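Local coordinates for uncharacterized DUF364 family protein (Pyrococcus horikoshii, PDB 3NPG) that is of unknown function but may chelate heavy metals, and probably contains a Rossmann-like domain, at residues D114-I119 and A190-I195; G123-V128 and G167-A172; Y139-N144 and D151-T156; L157-L162 and L180-D185. All coordinates share one frame; numbering follows the deposited sequence.

Overall arrangement
All four contacts belong to the Rossmann-like half of the chain. Contacts 1, 2 and 3 involve its parallel sheet directly. Contact 1 joins the approach to strand 118-122 with the start of strand 192-196, and its outer side is exposed. Contact 2 works near the opposite ends of the strands, where the loop and helix start after 118-122 pack on strand 167-171 through apolar touches. Contact 3, at the sheet's edge, is the most polar, adding backbone bonds and a salt bridge to an aromatic cluster. Contact 4 is the buried one, two helices meeting through mostly aliphatic side chains. Contacts 3 and 4 touch each other through Phe141 and Glu158, and both reach the second subunit.

Contact 1: residues D114-I119 and A190-I195; sequences DEIKRI and AKLIVI
At the N-terminal ends of the parallel strands in a Rossmann-like sheet, Glu115 and Ile116, on the way into strand 118-122, meet Lys191 and Leu192, where strand 192-196 begins. The one polar link is made by Lys191, whose NZ donates to the backbone oxygen of Glu115 (NZ to O 3.1 Å). The ammonium lies a little off the carbonyl plane, by 16°, with a C=O...N angle of 160°. Beyond CG the lysine chain is fully extended, and this gives it the length to span the gap. On the way it lies alongside Ile116, the two heading opposite ways, and Ile116 CD1 comes to 3.8 Å from Lys191 CE. The same methyl lies 4.2 Å from Leu192 CB. Leu192 turns its CG anti to its backbone N (chi1 -178°), which carries the fork toward Asp114. There Asp114 OD2 is almost equidistant from the two methyls, 3.6 Å from Leu192 CD1 and 3.7 Å from Leu192 CD2, a carboxylate at the margin of an apolar patch. Ile111 of helix 107-112 and His214 of strand 214-220 also pack on Leu192. Strand 167-171 runs between the two strands, and Ile116 CG2 touches Gly167 in it. The contact thus joins strands 118-122 and 192-196 across the end of strand 167-171, at the N-terminal edge of a Rossmann-like parallel sheet.

Contact 2: residues G123-V128 and G167-A172; sequences GNMPPV and GIIASA
No ring or amide offers a face or an edge where Met125 and Val128 meet Ile169 and Ser171; everything that touches is aliphatic, with one selenium. Met125, modelled as selenomethionine, meets two residues of the strand. Its chain bends at chi3 (56°), so that SE and CE meet different residues along strand 167-171. SE lies 3.8 Å from Ile169 CG2, the two side chains crossing at a slant, while CE rests 3.8 Å from Ser171 CB. The other branch of Ile169 reaches toward Val128, tip to tip, with Ile169 CD1 4.1 Å from Val128 CG1. Ile169 is thereby held at both branches, and helix 107-112 covers it further through Val107 and Ile111. Gly123 has no side chain, and its CA comes within 4.2 Å of Ser171 CB. No hydrogen bond joins the two segments: Ser171 OG bonds to Ser173 OG, and a bound acetate, probably from the crystallisation liquor, lies about 3 Å from the Ser171 side chain. Met125 is the N-cap residue of helix 126-132. Whether this protein binds a nucleotide is not known, but this glycine-containing turn from strand 118-122 into a helix corresponds to the place where many Rossmann folds carry a nucleotide-binding loop.

Contact 3: residues Y139-N144 and D151-T156; sequences YVFERN and DTYSDT
Two backbone hydrogen bonds tie Tyr153 into the sheet: Tyr153 N donates to Val140 O (2.6 Å), and Glu142 N donates to Tyr153 O (3.2 Å). They make a parallel bridge between Phe141 and Tyr153. Farther along, Arg143 NH1 approaches Asp155 OD1 at 3.4 Å, a salt bridge whose hydrogen bond is weak. The carboxylate oxygen lies at the edge of the guanidinium, but the two planes are turned steeply against each other. With its CG between the backbone N and the carbonyl carbon (chi1 67°), Asp155 lays its other oxygen, OD2, against the arginine chain, 3.4 Å from Arg143 CG. Stronger partners lie across the interface: Arg143 and Asp155 exchange reciprocal salt bridges with Asp155 and Arg143 of the second subunit, and Arg143 NE pairs with Glu54 of its own chain. Glu142 OE2 turns back to accept from Asn144 N (3.0 Å) with its anti lone pair, while its OE1 takes Asn124 N.

On the face of the sheet that carries Phe141 and Tyr153, three aromatic rings cluster. The Tyr153 ring is oblique to both others, its plane at 37° to Tyr139 and 43° to Phe141. Tyr139 CD2 lies 3.7 Å from Tyr153 CE2, and Phe141 CD1 packs on Tyr153 CB at 3.6 Å. On the other face Val140 CG1 meets Thr152 CG2 at 3.8 Å. Strand 152-153, short and weakly bonded, is the outermost on this side within the chain; bonds and rings fasten it to the edge of a Rossmann-like sheet, beside a subunit interface.

Contact 4: residues L157-L162 and L180-D185; sequences LEYHIL and LDMILD
Glu158 and Met182 cross at about a right angle. The glutamate chain is stretched out beyond CG and brings OE1 up to the end of the selenomethionine, 3.3 Å from Met182 CE. Met182 meets it with a chain bent twice, at chi2 (-88°) and chi3 (-62°), which folds SE and CE over toward helix 158-161. The bend also sets Met182 SE 4.1 Å from Leu162 CD1. That leucine methyl presses into the second helix beside Ile183, 3.8 Å from Ile183 CA and 4.1 Å from Ile183 CG1. Ile183 runs at a slant to Glu158, its CG1 4.2 Å from Glu158 OE1, and so helps to wall the carboxylate among apolar groups. The contact is made without hydrogen bonds.

Both helices lie on one side of the Rossmann-like sheet, over strand 118-122: Leu162 touches Ala120 and Ile122, and Ile183 touches Ile122. Helix 180-186 is part of the connection between the neighbouring parallel strands 167-171 and 192-196, a beta-alpha-beta crossover.

Tyr159 approaches Met182 from another direction and turns its ring edge to it, with CD1 4.3 Å from Met182 CG and the carbon near the ring plane. Arg186 holds the tyrosine in two ways, through a cation-pi contact with the ring and a hydrogen bond from NE to the backbone oxygen. At its outer end Tyr159 OH makes a weak hydrogen bond to Asp185 of the second subunit.

Contact 1: residues D114-I119 and A190-I195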
# COMPACT_ATOMS: atom_id res chain seq x y z
N ASP A 114 16.69 -30.47 13.72
CA ASP A 114 17.91 -30.35 12.91
C ASP A 114 18.90 -29.33 13.49
O ASP A 114 18.56 -28.59 14.42
CB ASP A 114 17.57 -30.02 11.45
CG ASP A 114 16.77 -31.11 10.75
OD1 ASP A 114 17.13 -32.30 10.89
OD2 ASP A 114 15.80 -30.76 10.03
N GLU A 115 20.14 -29.30 12.94
CA GLU A 115 21.19 -28.37 13.38
C GLU A 115 21.27 -27.16 12.43
O GLU A 115 22.05 -27.18 11.47
CB GLU A 115 22.55 -29.10 13.46
CG GLU A 115 23.59 -28.38 14.30
CD GLU A 115 23.35 -28.39 15.80
OE1 GLU A 115 22.72 -29.35 16.30
OE2 GLU A 115 23.84 -27.47 16.49
N ILE A 116 20.44 -26.13 12.69
CA ILE A 116 20.38 -24.92 11.85
C ILE A 116 20.97 -23.72 12.61
O ILE A 116 20.85 -23.65 13.83
CB ILE A 116 18.91 -24.64 11.38
CG1 ILE A 116 18.21 -25.93 10.85
CG2 ILE A 116 18.84 -23.49 10.37
CD1 ILE A 116 18.89 -26.60 9.61
N LYS A 117 21.65 -22.80 11.89
CA LYS A 117 22.24 -21.59 12.50
C LYS A 117 21.46 -20.34 12.07
O LYS A 117 21.05 -19.54 12.93
CB LYS A 117 23.73 -21.45 12.11
CG LYS A 117 24.40 -20.19 12.68
CD LYS A 117 25.87 -20.10 12.29
CE LYS A 117 26.52 -18.83 12.82
NZ LYS A 117 26.65 -18.85 14.30
N ARG A 118 21.27 -20.15 10.75
CA ARG A 118 20.55 -19.01 10.21
C ARG A 118 19.31 -19.45 9.48
O ARG A 118 19.36 -20.38 8.67
CB ARG A 118 21.45 -18.18 9.29
CG ARG A 118 22.44 -17.32 10.04
CD ARG A 118 23.28 -16.49 9.11
NE ARG A 118 24.30 -17.29 8.44
CZ ARG A 118 25.53 -17.46 8.90
NH1 ARG A 118 25.92 -16.87 10.02
NH2 ARG A 118 26.39 -18.21 8.23
N ILE A 119 18.19 -18.81 9.78
CA ILE A 119 16.90 -19.14 9.18
C ILE A 119 16.34 -17.94 8.41
O ILE A 119 16.35 -16.82 8.93
CB ILE A 119 15.88 -19.64 10.28
CG1 ILE A 119 16.43 -20.87 11.04
CG2 ILE A 119 14.52 -19.95 9.66
CD1 ILE A 119 15.62 -21.28 12.22
N ALA A 190 20.95 -23.95 1.87
CA ALA A 190 19.87 -24.44 2.72
C ALA A 190 19.71 -25.94 2.64
O ALA A 190 19.68 -26.51 1.54
CB ALA A 190 18.57 -23.75 2.38
N LYS A 191 19.66 -26.60 3.80
CA LYS A 191 19.48 -28.06 3.89
C LYS A 191 18.05 -28.41 4.31
O LYS A 191 17.63 -29.57 4.20
CB LYS A 191 20.52 -28.69 4.87
CG LYS A 191 20.82 -27.84 6.11
CD LYS A 191 22.00 -28.39 6.89
CE LYS A 191 22.29 -27.57 8.11
NZ LYS A 191 23.43 -28.12 8.88
N LEU A 192 17.28 -27.40 4.73
CA LEU A 192 15.91 -27.56 5.20
C LEU A 192 15.02 -26.45 4.62
O LEU A 192 15.20 -25.28 4.95
CB LEU A 192 15.90 -27.52 6.74
CG LEU A 192 14.55 -27.73 7.44
CD1 LEU A 192 14.06 -29.16 7.26
CD2 LEU A 192 14.66 -27.44 8.90
N ILE A 193 14.10 -26.80 3.69
CA ILE A 193 13.16 -25.85 3.07
C ILE A 193 11.73 -26.28 3.34
O ILE A 193 11.29 -27.31 2.82
CB ILE A 193 13.46 -25.65 1.55
CG1 ILE A 193 14.92 -25.18 1.32
CG2 ILE A 193 12.45 -24.67 0.92
CD1 ILE A 193 15.37 -25.21 -0.07
N VAL A 194 11.01 -25.52 4.19
CA VAL A 194 9.64 -25.85 4.58
C VAL A 194 8.65 -24.87 3.95
O VAL A 194 8.76 -23.66 4.16
CB VAL A 194 9.49 -25.89 6.13
CG1 VAL A 194 8.11 -26.41 6.53
CG2 VAL A 194 10.59 -26.73 6.77
N ILE A 195 7.67 -25.39 3.20
CA ILE A 195 6.59 -24.58 2.62
C ILE A 195 5.36 -24.72 3.53
O ILE A 195 4.75 -25.79 3.58
CB ILE A 195 6.30 -24.99 1.14
CG1 ILE A 195 7.61 -25.02 0.28
CG2 ILE A 195 5.23 -24.10 0.50
CD1 ILE A 195 8.46 -23.69 0.27

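Contact 2: residues G123-V128 and G167-A172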
# COMPACT_ATOMS: atom_id res chain seq x y z
N GLY A 123 7.43 -14.44 4.61
CA GLY A 123 6.07 -14.26 5.10
C GLY A 123 6.06 -14.12 6.60
O GLY A 123 6.51 -15.03 7.31
N ASN A 124 5.63 -12.95 7.11
CA ASN A 124 5.64 -12.68 8.54
C ASN A 124 4.62 -13.52 9.30
O ASN A 124 3.41 -13.27 9.23
CB ASN A 124 5.44 -11.18 8.81
CG ASN A 124 5.75 -10.77 10.24
OD1 ASN A 124 6.45 -11.46 10.98
ND2 ASN A 124 5.27 -9.60 10.62
N MSE A 125 5.11 -14.56 9.99
CA MSE A 125 4.28 -15.44 10.82
C MSE A 125 4.68 -15.24 12.30
O MSE A 125 5.65 -15.85 12.77
CB MSE A 125 4.44 -16.92 10.37
CG MSE A 125 5.86 -17.25 9.84
SE MSE A 125 5.92 -18.77 8.62
CE MSE A 125 4.65 -18.15 7.29
N PRO A 126 4.01 -14.29 13.01
CA PRO A 126 4.45 -13.94 14.38
C PRO A 126 4.70 -15.12 15.35
O PRO A 126 5.73 -15.11 16.03
CB PRO A 126 3.36 -12.99 14.87
CG PRO A 126 2.84 -12.36 13.63
CD PRO A 126 2.90 -13.41 12.56
N PRO A 127 3.81 -16.17 15.45
CA PRO A 127 4.10 -17.27 16.38
C PRO A 127 5.39 -18.03 16.03
O PRO A 127 6.18 -18.33 16.93
CB PRO A 127 2.86 -18.17 16.27
CG PRO A 127 2.25 -17.82 14.95
CD PRO A 127 2.52 -16.37 14.75
N VAL A 128 5.63 -18.28 14.72
CA VAL A 128 6.84 -18.98 14.25
C VAL A 128 8.09 -18.11 14.45
O VAL A 128 9.11 -18.61 14.92
CB VAL A 128 6.69 -19.44 12.77
CG1 VAL A 128 7.93 -20.22 12.30
CG2 VAL A 128 5.43 -20.27 12.57
N GLY A 167 18.41 -22.79 6.75
CA GLY A 167 17.01 -23.20 6.76
C GLY A 167 16.09 -22.14 6.22
O GLY A 167 16.34 -20.94 6.39
N ILE A 168 15.01 -22.56 5.53
CA ILE A 168 14.03 -21.64 4.95
C ILE A 168 12.61 -22.05 5.33
O ILE A 168 12.21 -23.20 5.10
CB ILE A 168 14.20 -21.53 3.40
CG1 ILE A 168 15.55 -20.89 3.04
CG2 ILE A 168 13.03 -20.75 2.77
CD1 ILE A 168 15.97 -21.11 1.66
N ILE A 169 11.83 -21.11 5.91
CA ILE A 169 10.41 -21.33 6.20
C ILE A 169 9.61 -20.35 5.36
O ILE A 169 9.50 -19.17 5.73
CB ILE A 169 10.08 -21.22 7.72
CG1 ILE A 169 10.94 -22.20 8.55
CG2 ILE A 169 8.59 -21.45 7.98
CD1 ILE A 169 10.77 -22.05 10.00
N ALA A 170 9.18 -20.79 4.16
CA ALA A 170 8.47 -19.93 3.21
C ALA A 170 6.98 -20.15 3.28
O ALA A 170 6.52 -21.29 3.18
CB ALA A 170 8.97 -20.18 1.80
N SER A 171 6.21 -19.05 3.45
CA SER A 171 4.76 -19.11 3.45
C SER A 171 4.29 -19.74 2.15
O SER A 171 4.81 -19.39 1.08
CB SER A 171 4.16 -17.71 3.59
OG SER A 171 2.74 -17.74 3.53
N ALA A 172 3.36 -20.70 2.23
CA ALA A 172 2.85 -21.43 1.07
C ALA A 172 2.23 -20.49 0.01
O ALA A 172 1.99 -20.92 -1.12
CB ALA A 172 1.85 -22.47 1.51

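Contact 3: residues Y139-N144 and D151-T156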
# COMPACT_ATOMS: atom_id res chain seq x y z
N TYR A 139 15.92 -14.07 9.73
CA TYR A 139 15.73 -12.98 8.77
C TYR A 139 14.32 -13.08 8.20
O TYR A 139 14.02 -14.02 7.46
CB TYR A 139 16.77 -13.06 7.64
CG TYR A 139 18.19 -12.79 8.09
CD1 TYR A 139 19.00 -13.81 8.57
CD2 TYR A 139 18.73 -11.51 8.03
CE1 TYR A 139 20.30 -13.57 9.01
CE2 TYR A 139 20.03 -11.25 8.45
CZ TYR A 139 20.82 -12.28 8.94
OH TYR A 139 22.10 -12.03 9.36
N VAL A 140 13.42 -12.16 8.61
CA VAL A 140 12.02 -12.18 8.18
C VAL A 140 11.79 -11.26 6.97
O VAL A 140 12.20 -10.10 7.00
CB VAL A 140 11.03 -11.86 9.35
CG1 VAL A 140 9.59 -12.17 8.94
CG2 VAL A 140 11.41 -12.64 10.60
N PHE A 141 11.14 -11.78 5.92
CA PHE A 141 10.85 -11.01 4.70
C PHE A 141 9.36 -10.92 4.47
O PHE A 141 8.69 -11.95 4.41
CB PHE A 141 11.55 -11.64 3.48
CG PHE A 141 13.03 -11.86 3.66
CD1 PHE A 141 13.94 -10.84 3.40
CD2 PHE A 141 13.52 -13.09 4.08
CE1 PHE A 141 15.31 -11.04 3.58
CE2 PHE A 141 14.89 -13.28 4.26
CZ PHE A 141 15.78 -12.26 4.01
N GLU A 142 8.83 -9.71 4.34
CA GLU A 142 7.40 -9.52 4.10
C GLU A 142 7.15 -8.57 2.93
O GLU A 142 7.76 -7.51 2.84
CB GLU A 142 6.68 -9.03 5.38
CG GLU A 142 5.17 -8.92 5.24
CD GLU A 142 4.46 -10.19 4.79
OE1 GLU A 142 4.44 -11.17 5.56
OE2 GLU A 142 3.87 -10.17 3.68
N ARG A 143 6.26 -8.99 2.02
CA ARG A 143 5.91 -8.22 0.84
C ARG A 143 4.70 -7.29 1.12
O ARG A 143 4.69 -6.14 0.65
CB ARG A 143 5.62 -9.17 -0.33
CG ARG A 143 5.46 -8.48 -1.66
CD ARG A 143 5.46 -9.47 -2.80
NE ARG A 143 4.85 -8.89 -4.00
CZ ARG A 143 5.50 -8.18 -4.91
NH1 ARG A 143 6.81 -7.99 -4.79
NH2 ARG A 143 4.87 -7.69 -5.96
N ASN A 144 3.69 -7.78 1.89
CA ASN A 144 2.50 -7.00 2.25
C ASN A 144 2.82 -6.00 3.37
O ASN A 144 3.35 -6.39 4.41
CB ASN A 144 1.35 -7.94 2.67
CG ASN A 144 0.05 -7.23 3.02
OD1 ASN A 144 -0.22 -6.10 2.57
ND2 ASN A 144 -0.80 -7.90 3.78
N ASP A 151 11.39 -5.23 12.12
CA ASP A 151 12.46 -6.23 11.98
C ASP A 151 12.31 -7.06 10.67
O ASP A 151 13.18 -7.87 10.35
CB ASP A 151 12.51 -7.15 13.21
CG ASP A 151 12.67 -6.41 14.53
OD1 ASP A 151 13.55 -5.52 14.61
OD2 ASP A 151 11.97 -6.76 15.50
N THR A 152 11.23 -6.81 9.91
CA THR A 152 11.00 -7.50 8.64
C THR A 152 11.73 -6.78 7.50
O THR A 152 11.65 -5.55 7.39
CB THR A 152 9.49 -7.67 8.36
OG1 THR A 152 8.88 -6.38 8.30
CG2 THR A 152 8.79 -8.53 9.39
N TYR A 153 12.48 -7.54 6.68
CA TYR A 153 13.21 -7.00 5.53
C TYR A 153 12.32 -6.97 4.29
O TYR A 153 11.35 -7.72 4.21
CB TYR A 153 14.47 -7.84 5.25
CG TYR A 153 15.47 -7.84 6.38
CD1 TYR A 153 16.51 -6.91 6.41
CD2 TYR A 153 15.41 -8.79 7.39
CE1 TYR A 153 17.43 -6.90 7.46
CE2 TYR A 153 16.33 -8.79 8.44
CZ TYR A 153 17.34 -7.84 8.47
OH TYR A 153 18.25 -7.84 9.49
N SER A 154 12.68 -6.14 3.30
CA SER A 154 11.96 -6.09 2.02
C SER A 154 12.22 -7.40 1.25
O SER A 154 13.30 -7.98 1.39
CB SER A 154 12.42 -4.90 1.20
OG SER A 154 11.77 -4.84 -0.05
N ASP A 155 11.23 -7.86 0.46
CA ASP A 155 11.38 -9.11 -0.29
C ASP A 155 12.47 -9.00 -1.39
O ASP A 155 12.90 -10.03 -1.93
CB ASP A 155 10.04 -9.58 -0.87
CG ASP A 155 9.47 -8.68 -1.94
OD1 ASP A 155 9.61 -9.01 -3.13
OD2 ASP A 155 8.81 -7.69 -1.58
N THR A 156 12.94 -7.77 -1.68
CA THR A 156 14.01 -7.54 -2.66
C THR A 156 15.38 -8.01 -2.13
O THR A 156 16.31 -8.23 -2.90
CB THR A 156 14.05 -6.06 -3.09
OG1 THR A 156 14.35 -5.24 -1.96
CG2 THR A 156 12.75 -5.60 -3.73

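Contact 4: residues L157-L162 and L180-D185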
# COMPACT_ATOMS: atom_id res chain seq x y z
N LEU A 157 15.48 -8.18 -0.79
CA LEU A 157 16.71 -8.62 -0.13
C LEU A 157 16.78 -10.15 -0.01
O LEU A 157 17.82 -10.68 0.39
CB LEU A 157 16.85 -7.97 1.26
CG LEU A 157 16.94 -6.42 1.28
CD1 LEU A 157 16.89 -5.89 2.69
CD2 LEU A 157 18.19 -5.93 0.56
N GLU A 158 15.68 -10.86 -0.38
CA GLU A 158 15.65 -12.33 -0.36
C GLU A 158 16.72 -12.89 -1.28
O GLU A 158 17.51 -13.74 -0.87
CB GLU A 158 14.27 -12.86 -0.80
CG GLU A 158 13.16 -12.58 0.20
CD GLU A 158 11.77 -12.97 -0.28
OE1 GLU A 158 11.67 -13.61 -1.35
OE2 GLU A 158 10.79 -12.64 0.42
N TYR A 159 16.81 -12.34 -2.51
CA TYR A 159 17.77 -12.75 -3.54
C TYR A 159 19.22 -12.78 -3.00
O TYR A 159 20.02 -13.62 -3.42
CB TYR A 159 17.67 -11.83 -4.77
CG TYR A 159 18.44 -12.33 -5.98
CD1 TYR A 159 17.84 -13.16 -6.92
CD2 TYR A 159 19.75 -11.92 -6.21
CE1 TYR A 159 18.54 -13.61 -8.03
CE2 TYR A 159 20.46 -12.38 -7.31
CZ TYR A 159 19.85 -13.23 -8.22
OH TYR A 159 20.55 -13.68 -9.32
N HIS A 160 19.55 -11.86 -2.06
CA HIS A 160 20.90 -11.74 -1.53
C HIS A 160 21.11 -12.49 -0.19
O HIS A 160 22.23 -12.87 0.12
CB HIS A 160 21.29 -10.26 -1.37
CG HIS A 160 20.98 -9.43 -2.58
ND1 HIS A 160 21.80 -9.45 -3.70
CD2 HIS A 160 19.95 -8.58 -2.81
CE1 HIS A 160 21.25 -8.62 -4.56
NE2 HIS A 160 20.13 -8.07 -4.07
N ILE A 161 20.03 -12.66 0.61
CA ILE A 161 20.15 -13.30 1.93
C ILE A 161 19.89 -14.83 1.90
O ILE A 161 20.57 -15.57 2.62
CB ILE A 161 19.29 -12.56 3.01
CG1 ILE A 161 19.78 -11.10 3.18
CG2 ILE A 161 19.30 -13.32 4.36
CD1 ILE A 161 18.85 -10.20 3.96
N LEU A 162 18.98 -15.30 1.01
CA LEU A 162 18.67 -16.74 0.87
C LEU A 162 19.92 -17.64 0.65
O LEU A 162 20.00 -18.70 1.26
CB LEU A 162 17.61 -16.99 -0.23
CG LEU A 162 16.17 -16.55 0.10
CD1 LEU A 162 15.31 -16.56 -1.13
CD2 LEU A 162 15.55 -17.42 1.18
N LEU A 180 8.22 -18.84 -5.54
CA LEU A 180 8.80 -20.14 -5.17
C LEU A 180 10.00 -20.53 -6.04
O LEU A 180 11.00 -21.03 -5.51
CB LEU A 180 7.72 -21.24 -5.18
CG LEU A 180 8.19 -22.68 -4.78
CD1 LEU A 180 8.82 -22.69 -3.39
CD2 LEU A 180 7.05 -23.66 -4.84
N ASP A 181 9.91 -20.29 -7.36
CA ASP A 181 10.99 -20.62 -8.31
C ASP A 181 12.30 -19.90 -7.96
O ASP A 181 13.37 -20.51 -8.01
CB ASP A 181 10.58 -20.30 -9.75
CG ASP A 181 9.55 -21.26 -10.31
OD1 ASP A 181 8.39 -21.24 -9.84
OD2 ASP A 181 9.88 -21.98 -11.27
N MSE A 182 12.20 -18.61 -7.58
CA MSE A 182 13.36 -17.80 -7.18
C MSE A 182 13.93 -18.26 -5.83
O MSE A 182 15.14 -18.45 -5.70
CB MSE A 182 12.99 -16.30 -7.14
CG MSE A 182 14.16 -15.37 -6.77
SE MSE A 182 14.38 -15.11 -4.85
CE MSE A 182 12.69 -14.28 -4.45
N ILE A 183 13.04 -18.45 -4.82
CA ILE A 183 13.42 -18.89 -3.47
C ILE A 183 14.26 -20.17 -3.52
O ILE A 183 15.32 -20.23 -2.88
CB ILE A 183 12.16 -19.04 -2.56
CG1 ILE A 183 11.54 -17.66 -2.25
CG2 ILE A 183 12.49 -19.81 -1.26
CD1 ILE A 183 10.08 -17.71 -1.78
N LEU A 184 13.83 -21.17 -4.31
CA LEU A 184 14.55 -22.43 -4.45
C LEU A 184 15.88 -22.26 -5.19
O LEU A 184 16.87 -22.87 -4.81
CB LEU A 184 13.68 -23.49 -5.13
CG LEU A 184 12.44 -23.94 -4.35
CD1 LEU A 184 11.58 -24.87 -5.16
CD2 LEU A 184 12.83 -24.60 -3.03
N ASP A 185 15.90 -21.41 -6.23
CA ASP A 185 17.12 -21.14 -6.99
C ASP A 185 18.18 -20.46 -6.12
O ASP A 185 19.37 -20.77 -6.25
CB ASP A 185 16.80 -20.26 -8.23
CG ASP A 185 18.03 -19.66 -8.91
OD1 ASP A 185 18.96 -20.44 -9.25
OD2 ASP A 185 18.04 -18.43 -9.14